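Side-chain contacts in lipoprotein (Colwellia psychrerythraea, PDB 3O0Y), which is of unknown function but is a putative lipoprotein of the DUF885 family, probably related in fold to metallopeptidases: residues I247-V250 against S251-Y255; I146-P149 against R150-N154. One frame throughout, in Å; residues are numbered along the deposited sequence.

How the interactions relate
Coming from the N terminus, the chain reaches interaction 2 first, residues 146-154 on helix 144-154, and interaction 1 later, residues 247-255 within the long helix 236-268. Each joins neighbours along one helix and closes only a turn, with no loop between its segments; the two follow in series, neither nesting nor crossing. The centres of interaction 1 and interaction 2 lie 16 Å apart. The nearest atoms of interaction 1 and interaction 2 are about 7 Å apart, so the two do not touch. Helix 219-228 bridges them: Phe220 packs on Val250 and Val254 of interaction 1 and on Pro149, Met152 and Gln153 of interaction 2. Helix 161-172 also reaches both, Leu171 touching Lys249 and Met152.

Interaction 1 (I247-V250 against S251-Y255); sequences IAKV and SQVVY
The carbonyl oxygen of Lys249 is gripped by two successive backbone amides. Val253 N donates to Lys249 O at 2.8 Å from above the carbonyl plane. Val254 N reaches the same Lys249 O at 3.0 Å, within that plane and with the straighter N-H...O angle. This sharing marks the passage into a wider pi-type turn, and Tyr255 N carries on the five-residue spacing with a 2.8 Å bond to Val250 O. Before the switch the helix is regular: Ser251 N binds Ile247 O, and Gln252 N binds Ala248 O at 2.8 Å.

In the widened turn Val250 meets Tyr255, five residues on. The two side chains cross obliquely, with CE1 of the Tyr255 ring 3.6 Å from Val250 CG1. That methyl branch stands anti to the backbone N (chi1 169°), which brings it to the ring, while Tyr255 CD1 comes within 3.3 Å of Val250 O. Beyond the contact, Phe220 of helix 219-228 packs on both Val250 and Val254.

Along another flank, Gln252 has its CG beside the backbone N (chi1 -61°), which sets Gln252 CG 3.2 Å from Ala248 O. From there the chain runs extended, and Gln252 NE2 reaches on to 3.9 Å from Ala248 CB.

The chemistry is thus divided. Where the spacing changes from four to five residues, one oxygen serves two N-H groups; the valine and ring carbons touch with no polar bond between them, and the phenol OH of Tyr255 is satisfied by a hydrogen bond to Gly213 O.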
loop_
_atom_site.group_PDB
_atom_site.type_symbol
_atom_site.label_atom_id
_atom_site.label_comp_id
_atom_site.label_asym_id
_atom_site.label_seq_id
_atom_site.Cartn_x
_atom_site.Cartn_y
_atom_site.Cartn_z
ATOM N N ILE A 247 -4.984 27.599 12.653
ATOM C CA ILE A 247 -6.392 27.843 12.346
ATOM C C ILE A 247 -6.555 28.807 11.198
ATOM O O ILE A 247 -7.432 28.603 10.355
ATOM C CB ILE A 247 -7.175 28.392 13.584
ATOM C CG1 ILE A 247 -7.225 27.315 14.669
ATOM C CG2 ILE A 247 -8.575 28.898 13.118
ATOM C CD1 ILE A 247 -7.640 27.834 16.098
ATOM N N ALA A 248 -5.750 29.861 11.180
ATOM C CA ALA A 248 -5.774 30.823 10.090
ATOM C C ALA A 248 -5.451 30.185 8.732
ATOM O O ALA A 248 -6.151 30.428 7.741
ATOM C CB ALA A 248 -4.843 31.978 10.360
ATOM N N LYS A 249 -4.403 29.373 8.657
ATOM C CA LYS A 249 -4.130 28.707 7.371
ATOM C C LYS A 249 -5.252 27.777 6.949
ATOM O O LYS A 249 -5.558 27.660 5.758
ATOM C CB LYS A 249 -2.816 27.940 7.398
ATOM C CG LYS A 249 -1.572 28.764 7.670
ATOM C CD LYS A 249 -1.353 29.811 6.641
ATOM C CE LYS A 249 -0.021 30.530 6.875
ATOM N NZ LYS A 249 0.136 31.654 5.935
ATOM N N VAL A 250 -5.804 27.049 7.888
ATOM C CA VAL A 250 -6.837 26.046 7.566
ATOM C C VAL A 250 -8.044 26.806 7.009
ATOM O O VAL A 250 -8.603 26.435 5.953
ATOM C CB VAL A 250 -7.209 25.190 8.764
ATOM C CG1 VAL A 250 -8.488 24.331 8.509
ATOM C CG2 VAL A 250 -6.037 24.259 9.197
ATOM N N SER A 251 -8.446 27.882 7.701
ATOM C CA SER A 251 -9.613 28.661 7.311
ATOM C C SER A 251 -9.401 29.401 6.038
ATOM O O SER A 251 -10.286 29.467 5.164
ATOM C CB SER A 251 -9.950 29.684 8.420
ATOM O OG SER A 251 -11.051 30.461 8.017
ATOM N N GLN A 252 -8.254 30.030 5.919
ATOM C CA GLN A 252 -8.036 30.934 4.810
ATOM C C GLN A 252 -7.449 30.313 3.543
ATOM O O GLN A 252 -7.625 30.874 2.426
ATOM C CB GLN A 252 -7.144 32.070 5.257
ATOM C CG GLN A 252 -7.777 32.889 6.397
ATOM C CD GLN A 252 -6.787 33.827 7.076
ATOM O OE1 GLN A 252 -5.746 34.172 6.515
ATOM N NE2 GLN A 252 -7.139 34.278 8.294
ATOM N N VAL A 253 -6.706 29.214 3.729
ATOM C CA VAL A 253 -5.988 28.621 2.604
ATOM C C VAL A 253 -6.539 27.195 2.320
ATOM O O VAL A 253 -6.997 26.936 1.203
ATOM C CB VAL A 253 -4.509 28.626 2.801
ATOM C CG1 VAL A 253 -3.834 28.128 1.529
ATOM C CG2 VAL A 253 -4.001 30.104 3.092
ATOM N N VAL A 254 -6.566 26.322 3.326
ATOM C CA VAL A 254 -6.950 24.928 3.098
ATOM C C VAL A 254 -8.371 24.801 2.649
ATOM O O VAL A 254 -8.633 24.129 1.636
ATOM C CB VAL A 254 -6.697 24.044 4.326
ATOM C CG1 VAL A 254 -7.153 22.599 4.081
ATOM C CG2 VAL A 254 -5.144 24.102 4.654
ATOM N N TYR A 255 -9.293 25.471 3.366
ATOM C CA TYR A 255 -10.724 25.337 3.078
ATOM C C TYR A 255 -11.080 25.777 1.656
ATOM O O TYR A 255 -11.685 24.981 0.917
ATOM C CB TYR A 255 -11.570 26.034 4.142
ATOM C CG TYR A 255 -11.981 25.116 5.198
ATOM C CD1 TYR A 255 -11.085 24.230 5.761
ATOM C CD2 TYR A 255 -13.276 25.155 5.735
ATOM C CE1 TYR A 255 -11.473 23.352 6.721
ATOM C CE2 TYR A 255 -13.661 24.266 6.702
ATOM C CZ TYR A 255 -12.762 23.372 7.199
ATOM O OH TYR A 255 -13.085 22.475 8.189
#

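Interaction 2 (I146-P149 against R150-N154); sequences IDIP and RVMQN
Ile148 and Met152, one turn apart, lie side by side and point the same way, the sulfur SD of Met152 resting 4.0 Å from the CG2 methyl of Ile148. CG2, the branch anti to the backbone N, faces the sulfur, and the methionine chain runs straight to SD before bending at its last torsion. Their backbones are joined by Met152 N donating to Ile148 O at 3.0 Å.

Next round the helix, Gln153 runs extended past the proline, its CG 3.2 Å from Pro149 O. Gln153 NE2 lies 4.0 Å from Pro149 CB. Gln153 N also bonds to Pro149 O, at 3.0 Å but with an N-H...O angle of 139°. An alanine here would take away CG and the amide, and would probably leave Pro149 CB and the Pro149 carbonyl without the cover of that chain, though the backbone bond would stay.

Pro149 has no N-H to give to the preceding turn, and the helix kinks there; the following bond, Arg150 N to Ile146 O, is weak at 3.4 Å. Further on, Arg150 O accepts both Asn154 N and, at 2.9 Å, Asn154 ND2, which arrives on a lone pair in the carbonyl plane. Asn154 CG also lies 4.1 Å above one face of the Arg150 guanidinium, displaced toward its rim.

In the outer shell, Phe220 covers Pro149, Met152 and Gln153, Leu48 meets Ile148 and Met152, and Arg150 makes a cation-pi contact with Trp418. The kink thus goes with a proline that lacks an N-H. At the C-terminal end, separately, Arg150 O takes two N-H groups of Asn154, and the methionine and isoleucine present an apolar side to the surrounding helices.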
loop_
_atom_site.group_PDB
_atom_site.type_symbol
_atom_site.label_atom_id
_atom_site.label_comp_id
_atom_site.label_asym_id
_atom_site.label_seq_id
_atom_site.Cartn_x
_atom_site.Cartn_y
_atom_site.Cartn_z
ATOM N N ILE A 146 -5.685 13.354 -0.289
ATOM C CA ILE A 146 -6.001 12.444 0.794
ATOM C C ILE A 146 -4.706 12.147 1.494
ATOM O O ILE A 146 -4.617 12.170 2.721
ATOM C CB ILE A 146 -6.640 11.137 0.238
ATOM C CG1 ILE A 146 -8.034 11.402 -0.273
ATOM C CG2 ILE A 146 -6.666 10.086 1.298
ATOM C CD1 ILE A 146 -8.819 10.112 -0.854
ATOM N N ASP A 147 -3.645 11.854 0.739
ATOM C CA ASP A 147 -2.397 11.443 1.417
ATOM C C ASP A 147 -1.563 12.565 2.037
ATOM O O ASP A 147 -0.841 12.319 2.976
ATOM C CB ASP A 147 -1.489 10.598 0.541
ATOM C CG ASP A 147 -2.213 9.331 0.039
ATOM O OD1 ASP A 147 -2.974 8.725 0.833
ATOM O OD2 ASP A 147 -2.108 9.057 -1.165
ATOM N N ILE A 148 -1.567 13.748 1.483
ATOM C CA ILE A 148 -0.714 14.792 2.047
ATOM C C ILE A 148 -1.255 15.147 3.451
ATOM O O ILE A 148 -0.490 15.238 4.436
ATOM C CB ILE A 148 -0.642 15.966 1.109
ATOM C CG1 ILE A 148 0.238 15.630 -0.108
ATOM C CG2 ILE A 148 -0.087 17.272 1.817
ATOM C CD1 ILE A 148 0.066 16.680 -1.161
ATOM N N PRO A 149 -2.585 15.284 3.616
ATOM C CA PRO A 149 -3.065 15.513 5.025
ATOM C C PRO A 149 -2.724 14.382 5.962
ATOM O O PRO A 149 -2.327 14.601 7.110
ATOM C CB PRO A 149 -4.576 15.641 4.869
ATOM C CG PRO A 149 -4.746 16.176 3.534
ATOM C CD PRO A 149 -3.671 15.533 2.646
ATOM N N ARG A 150 -2.806 13.147 5.475
ATOM C CA ARG A 150 -2.425 12.006 6.326
ATOM C C ARG A 150 -0.949 12.042 6.794
ATOM O O ARG A 150 -0.644 11.759 7.969
ATOM C CB ARG A 150 -2.763 10.637 5.636
ATOM C CG ARG A 150 -2.368 9.385 6.474
ATOM C CD ARG A 150 -3.448 8.627 7.380
ATOM N NE ARG A 150 -2.909 7.337 7.952
ATOM C CZ ARG A 150 -3.320 6.672 9.053
ATOM N NH1 ARG A 150 -4.331 7.078 9.858
ATOM N NH2 ARG A 150 -2.668 5.558 9.352
ATOM N N VAL A 151 -0.040 12.355 5.873
ATOM C CA VAL A 151 1.390 12.427 6.208
ATOM C C VAL A 151 1.620 13.549 7.226
ATOM O O VAL A 151 2.383 13.392 8.192
ATOM C CB VAL A 151 2.296 12.579 4.983
ATOM C CG1 VAL A 151 3.767 12.937 5.392
ATOM C CG2 VAL A 151 2.263 11.304 4.117
ATOM N N MET A 152 1.010 14.690 6.935
ATOM C CA MET A 152 1.194 15.853 7.786
ATOM C C MET A 152 0.679 15.580 9.205
ATOM O O MET A 152 1.279 16.032 10.173
ATOM C CB MET A 152 0.510 17.079 7.178
ATOM C CG MET A 152 1.215 17.677 5.940
ATOM S SD MET A 152 0.488 19.215 5.246
ATOM C CE MET A 152 0.753 20.258 6.770
ATOM N N GLN A 153 -0.386 14.784 9.353
ATOM C CA GLN A 153 -0.987 14.588 10.647
ATOM C C GLN A 153 -0.342 13.427 11.383
ATOM O O GLN A 153 -0.378 13.374 12.615
ATOM C CB GLN A 153 -2.498 14.388 10.514
ATOM C CG GLN A 153 -3.240 15.618 10.042
ATOM C CD GLN A 153 -4.676 15.354 9.666
ATOM O OE1 GLN A 153 -5.262 14.340 10.040
ATOM N NE2 GLN A 153 -5.218 16.225 8.819
ATOM N N ASN A 154 0.275 12.512 10.660
ATOM C CA ASN A 154 0.848 11.327 11.293
ATOM C C ASN A 154 2.340 11.280 11.371
ATOM O O ASN A 154 2.892 10.738 12.315
ATOM C CB ASN A 154 0.311 10.079 10.549
ATOM C CG ASN A 154 -1.125 9.834 10.915
ATOM O OD1 ASN A 154 -1.405 9.295 12.004
ATOM N ND2 ASN A 154 -2.036 10.356 10.118
#